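PDB 4HSP: DUF3299 domain-containing protein from Pseudomonas aeruginosa, which is of unknown function but probably adopts a curled, OB-like beta fold. Local coordinates for residues Q10-G15 with P93-V98; K50-I55 with G119-E124; G61-L66 with D109-P114. One frame throughout, in Å; residues are numbered along the deposited sequence.

Contact 1 of 3, residues Q10-G15 with P93-V98. With EDO (1,2-ethanediol), chain E; EDO (1,2-ethanediol), chain H; EDO (1,2-ethanediol), chain G; EDO (1,2-ethanediol), chain D.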
loop_
_atom_site.group_PDB
_atom_site.type_symbol
_atom_site.label_atom_id
_atom_site.label_comp_id
_atom_site.label_asym_id
_atom_site.label_seq_id
_atom_site.Cartn_x
_atom_site.Cartn_y
_atom_site.Cartn_z
ATOM N N GLN A 10 25.658 -12.683 -6.978
ATOM C CA GLN A 10 26.169 -13.465 -8.118
ATOM C C GLN A 10 26.073 -12.643 -9.426
ATOM O O GLN A 10 26.607 -13.053 -10.461
ATOM C CB GLN A 10 25.413 -14.785 -8.270
ATOM C CG GLN A 10 25.696 -15.825 -7.189
ATOM C CD GLN A 10 24.839 -17.044 -7.401
ATOM O OE1 GLN A 10 23.772 -17.195 -6.815
ATOM N NE2 GLN A 10 25.250 -17.912 -8.292
ATOM N N LEU A 11 25.420 -11.467 -9.362
ATOM C CA LEU A 11 25.253 -10.596 -10.514
ATOM C C LEU A 11 26.355 -9.548 -10.550
ATOM O O LEU A 11 26.430 -8.786 -11.505
ATOM C CB LEU A 11 23.852 -9.950 -10.487
ATOM C CG LEU A 11 22.733 -10.659 -11.264
ATOM C CD1 LEU A 11 22.560 -12.142 -10.834
ATOM C CD2 LEU A 11 21.449 -9.886 -11.151
ATOM N N ILE A 12 27.224 -9.535 -9.532
ATOM C CA ILE A 12 28.366 -8.633 -9.445
ATOM C C ILE A 12 29.633 -9.447 -9.726
ATOM O O ILE A 12 29.950 -10.363 -8.956
ATOM C CB ILE A 12 28.458 -7.851 -8.100
ATOM C CG1 ILE A 12 27.184 -7.008 -7.839
ATOM C CG2 ILE A 12 29.692 -6.954 -8.114
ATOM C CD1 ILE A 12 27.060 -6.483 -6.498
ATOM N N PRO A 13 30.372 -9.139 -10.823
ATOM C CA PRO A 13 31.592 -9.895 -11.120
ATOM C C PRO A 13 32.696 -9.657 -10.094
ATOM O O PRO A 13 32.684 -8.662 -9.370
ATOM C CB PRO A 13 32.000 -9.376 -12.502
ATOM C CG PRO A 13 31.393 -8.120 -12.639
ATOM C CD PRO A 13 30.121 -8.127 -11.864
ATOM N N ALA A 14 33.615 -10.613 -10.008
ATOM C CA ALA A 14 34.778 -10.577 -9.131
ATOM C C ALA A 14 35.609 -9.328 -9.454
ATOM O O ALA A 14 35.920 -9.081 -10.630
ATOM C CB ALA A 14 35.597 -11.843 -9.335
ATOM N N GLY A 15 35.871 -8.521 -8.425
ATOM C CA GLY A 15 36.649 -7.295 -8.554
ATOM C C GLY A 15 35.826 -6.035 -8.715
ATOM O O GLY A 15 36.318 -4.932 -8.422
ATOM N N PRO A 93 22.812 0.016 -8.603
ATOM C CA PRO A 93 23.694 -0.062 -9.795
ATOM C C PRO A 93 23.066 -0.962 -10.869
ATOM O O PRO A 93 22.240 -1.817 -10.531
ATOM C CB PRO A 93 24.985 -0.669 -9.246
ATOM C CG PRO A 93 24.913 -0.459 -7.792
ATOM C CD PRO A 93 23.480 -0.572 -7.427
ATOM N N SER A 94 23.424 -0.760 -12.155
ATOM C CA SER A 94 22.804 -1.479 -13.285
ATOM C C SER A 94 23.023 -3.008 -13.270
ATOM O O SER A 94 22.369 -3.727 -14.036
ATOM C CB SER A 94 23.273 -0.901 -14.614
ATOM O OG SER A 94 24.682 -0.927 -14.711
ATOM N N ASN A 95 23.914 -3.502 -12.409
ATOM C CA ASN A 95 24.184 -4.938 -12.293
ATOM C C ASN A 95 23.437 -5.502 -11.073
ATOM O O ASN A 95 23.664 -6.643 -10.672
ATOM C CB ASN A 95 25.685 -5.242 -12.259
ATOM C CG ASN A 95 26.474 -4.609 -11.144
ATOM O OD1 ASN A 95 25.954 -3.845 -10.327
ATOM N ND2 ASN A 95 27.778 -4.884 -11.111
ATOM N N GLN A 96 22.511 -4.691 -10.524
ATOM C CA GLN A 96 21.618 -5.027 -9.412
ATOM C C GLN A 96 20.172 -4.697 -9.858
ATOM O O GLN A 96 19.307 -4.381 -9.053
ATOM C CB GLN A 96 22.037 -4.310 -8.092
ATOM C CG GLN A 96 23.410 -4.738 -7.509
ATOM C CD GLN A 96 23.439 -6.135 -6.921
ATOM O OE1 GLN A 96 23.264 -6.324 -5.710
ATOM N NE2 GLN A 96 23.708 -7.147 -7.754
ATOM N N ILE A 97 19.935 -4.784 -11.178
ATOM C CA ILE A 97 18.640 -4.570 -11.838
ATOM C C ILE A 97 18.512 -5.554 -13.001
ATOM O O ILE A 97 19.456 -5.731 -13.763
ATOM C CB ILE A 97 18.400 -3.105 -12.352
ATOM C CG1 ILE A 97 18.835 -2.017 -11.332
ATOM C CG2 ILE A 97 16.931 -2.922 -12.817
ATOM C CD1 ILE A 97 18.523 -0.546 -11.730
ATOM N N VAL A 98 17.333 -6.165 -13.138
ATOM C CA VAL A 98 16.939 -7.012 -14.257
ATOM C C VAL A 98 15.693 -6.379 -14.922
ATOM O O VAL A 98 14.697 -6.134 -14.242
ATOM C CB VAL A 98 16.666 -8.487 -13.834
ATOM C CG1 VAL A 98 16.396 -9.366 -15.048
ATOM C CG2 VAL A 98 17.813 -9.050 -12.993
HETATM C C1 EDO E . 33.562 -12.457 -13.411
HETATM O O1 EDO E . 33.082 -13.084 -12.201
HETATM C C2 EDO E . 32.424 -12.386 -14.494
HETATM O O2 EDO E . 32.766 -11.625 -15.663
HETATM C C1 EDO H . 34.353 -11.226 -4.897
HETATM O O1 EDO H . 33.666 -11.819 -6.009
HETATM C C2 EDO H . 35.384 -10.136 -5.336
HETATM O O2 EDO H . 34.745 -8.887 -5.623
HETATM C C1 EDO G . 29.958 -13.649 -6.549
HETATM O O1 EDO G . 29.038 -14.356 -5.711
HETATM C C2 EDO G . 29.811 -14.055 -8.052
HETATM O O2 EDO G . 30.500 -13.120 -8.887
HETATM C C1 EDO D . 21.222 -20.290 -4.110
HETATM O O1 EDO D . 21.268 -21.680 -3.846
HETATM C C2 EDO D . 22.651 -19.750 -4.309
HETATM O O2 EDO D . 22.874 -19.514 -5.690
#

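Contact 2 of 3, residues K50-I55 with G119-E124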
loop_
_atom_site.group_PDB
_atom_site.type_symbol
_atom_site.label_atom_id
_atom_site.label_comp_id
_atom_site.label_asym_id
_atom_site.label_seq_id
_atom_site.Cartn_x
_atom_site.Cartn_y
_atom_site.Cartn_z
ATOM N N LYS A 50 29.200 -12.129 -17.494
ATOM C CA LYS A 50 28.910 -12.625 -18.837
ATOM C C LYS A 50 28.580 -14.135 -18.883
ATOM O O LYS A 50 27.922 -14.564 -19.831
ATOM C CB LYS A 50 30.094 -12.334 -19.774
ATOM C CG LYS A 50 30.318 -10.844 -20.076
ATOM C CD LYS A 50 31.553 -10.694 -20.970
ATOM C CE LYS A 50 31.954 -9.266 -21.258
ATOM N NZ LYS A 50 33.147 -9.217 -22.151
ATOM N N ALA A 51 29.003 -14.930 -17.869
ATOM C CA ALA A 51 28.739 -16.384 -17.822
ATOM C C ALA A 51 27.268 -16.705 -17.506
ATOM O O ALA A 51 26.862 -17.871 -17.525
ATOM C CB ALA A 51 29.646 -17.056 -16.798
ATOM N N LEU A 52 26.481 -15.678 -17.219
ATOM C CA LEU A 52 25.076 -15.832 -16.891
ATOM C C LEU A 52 24.206 -15.798 -18.144
ATOM O O LEU A 52 23.035 -16.147 -18.061
ATOM C CB LEU A 52 24.632 -14.716 -15.900
ATOM C CG LEU A 52 25.249 -14.737 -14.472
ATOM C CD1 LEU A 52 24.723 -13.600 -13.627
ATOM C CD2 LEU A 52 25.043 -16.088 -13.749
ATOM N N ASP A 53 24.769 -15.393 -19.295
ATOM C CA ASP A 53 24.010 -15.212 -20.532
ATOM C C ASP A 53 23.424 -16.501 -21.063
ATOM O O ASP A 53 24.155 -17.453 -21.317
ATOM C CB ASP A 53 24.861 -14.535 -21.630
ATOM C CG ASP A 53 24.055 -14.011 -22.819
ATOM O OD1 ASP A 53 23.147 -13.174 -22.605
ATOM O OD2 ASP A 53 24.360 -14.413 -23.969
ATOM N N GLY A 54 22.107 -16.501 -21.247
ATOM C CA GLY A 54 21.370 -17.628 -21.811
ATOM C C GLY A 54 20.882 -18.676 -20.840
ATOM O O GLY A 54 20.251 -19.639 -21.261
ATOM N N ILE A 55 21.149 -18.521 -19.543
ATOM C CA ILE A 55 20.726 -19.560 -18.591
ATOM C C ILE A 55 19.238 -19.392 -18.209
ATOM O O ILE A 55 18.651 -18.334 -18.437
ATOM C CB ILE A 55 21.648 -19.597 -17.319
ATOM C CG1 ILE A 55 21.363 -18.421 -16.357
ATOM C CG2 ILE A 55 23.159 -19.743 -17.675
ATOM C CD1 ILE A 55 21.870 -18.604 -15.001
ATOM N N GLY A 119 12.879 -17.478 -15.406
ATOM C CA GLY A 119 12.830 -17.373 -16.864
ATOM C C GLY A 119 14.180 -17.382 -17.539
ATOM O O GLY A 119 15.185 -17.621 -16.891
ATOM N N THR A 120 14.213 -17.136 -18.849
ATOM C CA THR A 120 15.454 -17.080 -19.631
ATOM C C THR A 120 16.168 -15.785 -19.265
ATOM O O THR A 120 15.580 -14.698 -19.336
ATOM C CB THR A 120 15.160 -17.219 -21.141
ATOM O OG1 THR A 120 14.358 -18.387 -21.346
ATOM C CG2 THR A 120 16.438 -17.297 -21.985
ATOM N N PHE A 121 17.428 -15.920 -18.855
ATOM C CA PHE A 121 18.278 -14.848 -18.378
ATOM C C PHE A 121 19.309 -14.458 -19.420
ATOM O O PHE A 121 20.089 -15.291 -19.851
ATOM C CB PHE A 121 18.955 -15.302 -17.072
ATOM C CG PHE A 121 19.587 -14.205 -16.256
ATOM C CD1 PHE A 121 18.819 -13.413 -15.417
ATOM C CD2 PHE A 121 20.949 -13.964 -16.322
ATOM C CE1 PHE A 121 19.411 -12.420 -14.632
ATOM C CE2 PHE A 121 21.532 -12.941 -15.569
ATOM C CZ PHE A 121 20.767 -12.195 -14.711
ATOM N N LYS A 122 19.353 -13.173 -19.768
ATOM C CA LYS A 122 20.247 -12.580 -20.767
ATOM C C LYS A 122 21.119 -11.476 -20.186
ATOM O O LYS A 122 20.640 -10.639 -19.416
ATOM C CB LYS A 122 19.408 -11.944 -21.906
ATOM C CG LYS A 122 19.072 -12.807 -23.091
ATOM C CD LYS A 122 18.616 -11.883 -24.236
ATOM C CE LYS A 122 19.634 -11.766 -25.358
ATOM N NZ LYS A 122 20.880 -11.056 -24.948
ATOM N N VAL A 123 22.362 -11.408 -20.647
ATOM C CA VAL A 123 23.315 -10.366 -20.284
ATOM C C VAL A 123 23.296 -9.407 -21.475
ATOM O O VAL A 123 24.026 -9.586 -22.457
ATOM C CB VAL A 123 24.715 -10.930 -19.927
ATOM C CG1 VAL A 123 25.668 -9.804 -19.571
ATOM C CG2 VAL A 123 24.627 -11.930 -18.776
ATOM N N GLU A 124 22.336 -8.473 -21.426
ATOM C CA GLU A 124 22.034 -7.493 -22.462
ATOM C C GLU A 124 21.593 -6.209 -21.811
ATOM O O GLU A 124 20.823 -6.234 -20.849
ATOM C CB GLU A 124 20.923 -8.035 -23.376
ATOM C CG GLU A 124 20.748 -7.283 -24.688
ATOM C CD GLU A 124 19.445 -7.513 -25.439
ATOM O OE1 GLU A 124 18.895 -8.639 -25.382
ATOM O OE2 GLU A 124 18.979 -6.555 -26.098
#

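Contact 3 of 3, residues G61-L66 with D109-P114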
loop_
_atom_site.group_PDB
_atom_site.type_symbol
_atom_site.label_atom_id
_atom_site.label_comp_id
_atom_site.label_asym_id
_atom_site.label_seq_id
_atom_site.Cartn_x
_atom_site.Cartn_y
_atom_site.Cartn_z
ATOM N N GLY A 61 13.057 -10.661 -5.581
ATOM C CA GLY A 61 13.128 -9.205 -5.618
ATOM C C GLY A 61 11.802 -8.478 -5.593
ATOM O O GLY A 61 10.752 -9.089 -5.418
ATOM N N TYR A 62 11.866 -7.146 -5.727
ATOM C CA TYR A 62 10.705 -6.272 -5.732
ATOM C C TYR A 62 10.464 -5.755 -7.138
ATOM O O TYR A 62 11.402 -5.624 -7.922
ATOM C CB TYR A 62 10.918 -5.116 -4.714
ATOM C CG TYR A 62 10.701 -5.588 -3.294
ATOM C CD1 TYR A 62 9.426 -5.607 -2.734
ATOM C CD2 TYR A 62 11.752 -6.125 -2.544
ATOM C CE1 TYR A 62 9.214 -6.060 -1.434
ATOM C CE2 TYR A 62 11.554 -6.562 -1.232
ATOM C CZ TYR A 62 10.279 -6.530 -0.685
ATOM O OH TYR A 62 10.030 -6.999 0.579
ATOM N N ILE A 63 9.196 -5.520 -7.480
ATOM C CA ILE A 63 8.805 -5.103 -8.828
ATOM C C ILE A 63 8.523 -3.585 -8.925
ATOM O O ILE A 63 7.736 -3.055 -8.138
ATOM C CB ILE A 63 7.588 -5.925 -9.259
ATOM C CG1 ILE A 63 7.979 -7.423 -9.414
ATOM C CG2 ILE A 63 6.926 -5.334 -10.524
ATOM C CD1 ILE A 63 6.759 -8.381 -9.781
ATOM N N VAL A 64 9.255 -2.909 -9.863
ATOM C CA VAL A 64 9.124 -1.516 -10.267
ATOM C C VAL A 64 8.413 -1.562 -11.624
ATOM O O VAL A 64 9.064 -1.838 -12.633
ATOM C CB VAL A 64 10.462 -0.731 -10.305
ATOM C CG1 VAL A 64 10.218 0.731 -10.671
ATOM C CG2 VAL A 64 11.195 -0.820 -8.972
ATOM N N PRO A 65 7.075 -1.350 -11.669
ATOM C CA PRO A 65 6.347 -1.484 -12.942
ATOM C C PRO A 65 6.735 -0.452 -13.989
ATOM O O PRO A 65 7.001 0.711 -13.652
ATOM C CB PRO A 65 4.881 -1.328 -12.535
ATOM C CG PRO A 65 4.896 -0.663 -11.244
ATOM C CD PRO A 65 6.150 -1.033 -10.557
ATOM N N LEU A 66 6.755 -0.893 -15.267
ATOM C CA LEU A 66 7.130 -0.038 -16.391
ATOM C C LEU A 66 6.059 0.030 -17.461
ATOM O O LEU A 66 6.012 1.009 -18.198
ATOM C CB LEU A 66 8.438 -0.537 -17.032
ATOM C CG LEU A 66 9.706 -0.478 -16.208
ATOM C CD1 LEU A 66 10.847 -1.060 -16.982
ATOM C CD2 LEU A 66 10.044 0.928 -15.792
ATOM N N ASP A 109 -1.833 -4.174 -7.720
ATOM C CA ASP A 109 -2.185 -4.124 -6.298
ATOM C C ASP A 109 -1.143 -4.812 -5.395
ATOM O O ASP A 109 -0.613 -4.174 -4.474
ATOM C CB ASP A 109 -3.604 -4.726 -6.053
ATOM C CG ASP A 109 -3.841 -6.184 -6.463
ATOM O OD1 ASP A 109 -3.445 -7.094 -5.693
ATOM O OD2 ASP A 109 -4.508 -6.412 -7.499
ATOM N N GLU A 110 -0.831 -6.086 -5.694
ATOM C CA GLU A 110 0.046 -6.941 -4.912
ATOM C C GLU A 110 1.583 -6.738 -5.156
ATOM O O GLU A 110 2.344 -7.683 -4.975
ATOM C CB GLU A 110 -0.371 -8.422 -5.085
ATOM C CG GLU A 110 -0.368 -8.991 -6.498
ATOM C CD GLU A 110 -0.603 -10.490 -6.608
ATOM O OE1 GLU A 110 -0.685 -11.168 -5.555
ATOM O OE2 GLU A 110 -0.671 -10.994 -7.753
ATOM N N LEU A 111 2.044 -5.493 -5.412
ATOM C CA LEU A 111 3.466 -5.198 -5.635
ATOM C C LEU A 111 4.193 -4.695 -4.379
ATOM O O LEU A 111 5.320 -4.202 -4.477
ATOM C CB LEU A 111 3.663 -4.182 -6.775
ATOM C CG LEU A 111 3.169 -4.567 -8.186
ATOM C CD1 LEU A 111 3.526 -3.481 -9.193
ATOM C CD2 LEU A 111 3.734 -5.901 -8.645
ATOM N N TYR A 112 3.575 -4.851 -3.208
ATOM C CA TYR A 112 4.090 -4.453 -1.885
ATOM C C TYR A 112 4.971 -5.572 -1.332
ATOM O O TYR A 112 5.704 -5.384 -0.367
ATOM C CB TYR A 112 2.894 -4.169 -0.922
ATOM C CG TYR A 112 1.994 -5.381 -0.708
ATOM C CD1 TYR A 112 1.020 -5.728 -1.644
ATOM C CD2 TYR A 112 2.184 -6.236 0.379
ATOM C CE1 TYR A 112 0.264 -6.895 -1.507
ATOM C CE2 TYR A 112 1.420 -7.397 0.532
ATOM C CZ TYR A 112 0.464 -7.724 -0.416
ATOM O OH TYR A 112 -0.312 -8.854 -0.275
ATOM N N GLN A 113 4.851 -6.762 -1.922
ATOM C CA GLN A 113 5.557 -7.970 -1.489
ATOM C C GLN A 113 6.663 -8.333 -2.463
ATOM O O GLN A 113 6.600 -7.906 -3.634
ATOM C CB GLN A 113 4.549 -9.136 -1.358
ATOM C CG GLN A 113 4.051 -9.699 -2.678
ATOM C CD GLN A 113 2.754 -10.423 -2.524
ATOM O OE1 GLN A 113 2.637 -11.423 -1.814
ATOM N NE2 GLN A 113 1.753 -9.927 -3.199
ATOM N N PRO A 114 7.675 -9.133 -2.017
ATOM C CA PRO A 114 8.687 -9.587 -2.966
ATOM C C PRO A 114 8.145 -10.764 -3.766
ATOM O O PRO A 114 7.149 -11.395 -3.377
ATOM C CB PRO A 114 9.869 -9.975 -2.073
ATOM C CG PRO A 114 9.292 -10.229 -0.730
ATOM C CD PRO A 114 7.865 -9.783 -0.698
HETATM O O HOH W 1 7.061 -6.179 -5.487
#

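Contact 1 of 3, residues Q10-G15 with P93-V98
L11 CB meets the end of the N95 carbonyl, 3.3 Å from N95 O. That oxygen accepts a hydrogen bond from the amide of the next residue, Q96 NE2, at 3.0 Å and a nearly straight 167°. The bend in Q96 at chi2 (-71°) is what turns the amide back over its own chain. Q96 NE2 has a second acceptor in W8 O, so the amide ties this turn to the chain just before Q10.

I12 lies across the flat ends of both amide side chains at about a right angle. Its CG1 sits 3.5 Å from Q96 NE2 and 3.9 Å from N95 ND2, an aliphatic lid on two polar groups. N95 ND2 finds its polar partner elsewhere, in P47 O. Deeper in, L11 CD2 meets V98 CG2 at 4.2 Å, and both leucine and valine also pack on L59. On the outer side, I12 O accepts a bond from an ethanediol, O2 of chain G, at 2.8 Å.

With Y135 of strand 132-144 bonding L11 O and touching N95 and V98, this is loop-on-loop packing against a curled beta sheet, just where strand 98-102 begins.

Contact 2 of 3, residues K50-I55 with G119-E124
D53 OD1 takes the backbone N-H of V123 on its anti lone pair, V123 N to D53 OD1 being 2.8 Å and the bond almost straight at 171°. K122 NZ makes a long salt bridge to the same oxygen, at 3.9 Å, and a closer one to E124 OE1, at 3.2 Å, whose hydrogen bond is weak; the lysine probably offsets part of both carboxylates' charge. The aspartate reaches across because its CG is swung away from its backbone N (chi1 -166°).

Backbone bonds knit the rest: G54 N to F121 O at 2.7 Å, and F121 N to I55 O, also 2.7 Å. Below them the F121 ring presents its edge to L52 O, near its plane, while L52 CB packs on F121 CE2 at 3.6 Å. V123 CG2 tucks against the same leucine and reaches D53 N at 3.5 Å. Inward, the F121 ring meets that of Y135 on strand 132-144.

G54 takes the third position of a type II turn from L52 to I55, where positive phi (89°) favours glycine, and G54 and I55 together face F121. This is a G1 beta bulge, at the start of strand 55-68 against the antiparallel strand 120-122.

Contact 3 of 3, residues G61-L66 with D109-P114
P114 lies against one face of the Y62 ring, the two side chains running alongside each other and pointing the same way. Its CB stands 4.0 Å from the centroid of the Y62 ring and only 19° off the ring normal, a CH-pi contact displaced toward the hydroxyl half of the ring. Y62 OH meets P114 CG at 3.6 Å, so the pyrrolidine follows the tyrosine to its end. The ring is also met at its edge, near its plane, by Y112 O. Behind it the backbones close up, with G61 O 3.2 Å from P114 CA. This is one tight patch, where strand 115-118 is about to pair with strand 55-68 through G61 and F115.

Further along, the chains diverge and a water bridges them. It accepts from I63 N at 3.0 Å and donates to L111 O at 2.8 Å and to Q113 O at 2.6 Å.

Beyond the water comes a second packed patch, built on L111. Its CG stands opposite its own carbonyl carbon (chi1 -61°), and the two methyls divide the work: L111 CD2 meets I63 CG2 at 3.7 Å, and L111 CD1 touches P65 CG, the two side chains passing in opposite directions.

The looser side is at Y112 and Q113, which turn away from the strand; Q113 braces the loop itself, Q113 NE2 bonding E110 O. Other subunits cover both parts: H88 of the second subunit reaches Y62, P114, Q113 and the Y112 ring, and Y112 of the fourth meets Y112.

The chemistry is thus apolar contact at both ends with a water between. The water supplies I63 N with an acceptor and two loop carbonyls with donors, joining strand to loop where direct strand pairing has given way.

Contacts 1 and 2 form one continuous piece of packing, their centres 12 Å apart. L11 CD1 touches L52 CD1 at 3.8 Å, and V98 CG2 lies 4.1 Å from F121 CE1, so contact 1 packs on L52 of the 3-10 turn and on F121 of strand 120-122. Contact 3 is on the other side of the chain's centre, about 20 Å from contact 1 and 22 Å from contact 2 between centres. It shares a sheet with contact 2, since strands 55-68 and 120-122 are neighbours. Only contact 3 is reached by other subunits. No active site is known; a sulfate, probably from crystallisation, lies about 3 Å from the I55 side chain.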